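Local coordinates for protein transferrin (Manduca sexta, PDB 6WB6) that binds a single ferric ion together with a carbonate anion and transports iron as a secreted transferrin, at residues A405-D408 and D409-A413. Numbering follows the deposited sequence.
Sequences ASVD and DMRVA
The guanidinium of Arg-411 lies over the backbone of Asp-408. The carbonyl O of Asp-408 sits above the centre of one guanidinium face, 3.6 Å from its plane. The carboxylate of Asp-408 stands almost perpendicular to the guanidinium, at 87°. The two side chains run side by side and point the same way, yet Asp-408 OD2 and Arg-411 NH2 form only a long salt bridge of 3.9 Å. Each charge has a stronger partner elsewhere: Asp-408 OD1 pairs with Arg-586, and Arg-411 NE with Glu-390. The bend at chi3 (-67°) folds the arginine chain back over the turn.

Asp-408 to Arg-411 form a type II' beta turn. Asp-409 takes its second position with a positive phi of 52°. Arg-411 N closes the turn by donating to Asp-408 O at 3.1 Å. The same carbonyl thus has two neighbours: the backbone N of Arg-411, which donates to it, and the guanidinium face, which lies over it.

Beside the turn, Val-407 CG1 meets Val-412 CG2 at 3.7 Å, and both valines are buried. The turn joins strand 405-407, an outermost strand of an antiparallel sheet in the second transferrin-like region, to helix 411-419. Val-407 and Val-412 also touch strand 587-590, which pairs with strand 405-407. Helix 390-399 packs against Ala-405 and Val-407, while Met-410 reaches helix 467-479.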
loop_
_atom_site.group_PDB
_atom_site.type_symbol
_atom_site.label_atom_id
_atom_site.label_comp_id
_atom_site.label_asym_id
_atom_site.label_seq_id
_atom_site.Cartn_x
_atom_site.Cartn_y
_atom_site.Cartn_z
ATOM N N ALA A 405 0.073 -17.558 1.608
ATOM C CA ALA A 405 -1.137 -17.788 2.356
ATOM C C ALA A 405 -0.881 -17.219 3.729
ATOM O O ALA A 405 0.272 -17.104 4.159
ATOM C CB ALA A 405 -1.489 -19.277 2.413
ATOM N N SER A 406 -1.961 -16.842 4.396
ATOM C CA SER A 406 -1.892 -16.244 5.713
ATOM C C SER A 406 -2.169 -17.292 6.777
ATOM O O SER A 406 -2.803 -18.314 6.533
ATOM C CB SER A 406 -2.896 -15.091 5.868
ATOM O OG SER A 406 -4.225 -15.533 5.656
ATOM N N VAL A 407 -1.716 -16.980 7.977
ATOM C CA VAL A 407 -1.872 -17.819 9.147
ATOM C C VAL A 407 -1.849 -16.877 10.343
ATOM O O VAL A 407 -1.192 -15.829 10.314
ATOM C CB VAL A 407 -0.771 -18.913 9.140
ATOM C CG1 VAL A 407 0.599 -18.285 8.899
ATOM C CG2 VAL A 407 -0.781 -19.741 10.393
ATOM N N ASP A 408 -2.656 -17.170 11.345
ATOM C CA ASP A 408 -2.855 -16.212 12.420
ATOM C C ASP A 408 -2.184 -16.701 13.696
ATOM O O ASP A 408 -1.907 -17.891 13.874
ATOM C CB ASP A 408 -4.351 -15.948 12.677
ATOM C CG ASP A 408 -5.051 -15.227 11.512
ATOM O OD1 ASP A 408 -4.425 -14.350 10.880
ATOM O OD2 ASP A 408 -6.239 -15.530 11.227
ATOM N N ASP A 409 -1.885 -15.740 14.567
ATOM C CA ASP A 409 -1.516 -16.009 15.951
ATOM C C ASP A 409 -0.389 -17.042 15.945
ATOM O O ASP A 409 0.568 -16.896 15.171
ATOM C CB ASP A 409 -2.779 -16.408 16.714
ATOM C CG ASP A 409 -3.866 -15.322 16.686
ATOM O OD1 ASP A 409 -3.559 -14.143 16.978
ATOM O OD2 ASP A 409 -5.037 -15.649 16.380
ATOM N N MET A 410 -0.467 -18.099 16.748
ATOM C CA MET A 410 0.660 -18.982 16.994
ATOM C C MET A 410 0.758 -20.136 16.000
ATOM O O MET A 410 1.486 -21.098 16.262
ATOM C CB MET A 410 0.583 -19.535 18.421
ATOM C CG MET A 410 0.457 -18.457 19.519
ATOM S SD MET A 410 -1.182 -17.693 19.711
ATOM C CE MET A 410 -2.221 -19.111 20.124
ATOM N N ARG A 411 0.069 -20.062 14.869
ATOM C CA ARG A 411 0.140 -21.121 13.874
ATOM C C ARG A 411 1.244 -20.905 12.849
ATOM O O ARG A 411 1.439 -21.769 11.986
ATOM C CB ARG A 411 -1.206 -21.267 13.169
ATOM C CG ARG A 411 -2.290 -21.775 14.099
ATOM C CD ARG A 411 -3.598 -22.107 13.391
ATOM N NE ARG A 411 -4.278 -20.935 12.844
ATOM C CZ ARG A 411 -4.833 -19.967 13.572
ATOM N NH1 ARG A 411 -4.782 -19.988 14.895
ATOM N NH2 ARG A 411 -5.441 -18.966 12.968
ATOM N N VAL A 412 1.988 -19.795 12.938
ATOM C CA VAL A 412 3.064 -19.526 11.981
ATOM C C VAL A 412 4.229 -20.495 12.182
ATOM O O VAL A 412 4.830 -20.975 11.216
ATOM C CB VAL A 412 3.542 -18.064 12.094
ATOM C CG1 VAL A 412 4.650 -17.778 11.076
ATOM C CG2 VAL A 412 2.391 -17.097 11.905
ATOM N N ALA A 413 4.603 -20.763 13.427
ATOM C CA ALA A 413 5.688 -21.703 13.648
ATOM C C ALA A 413 5.246 -23.120 13.302
ATOM O O ALA A 413 5.985 -23.869 12.655
ATOM C CB ALA A 413 6.172 -21.624 15.091
#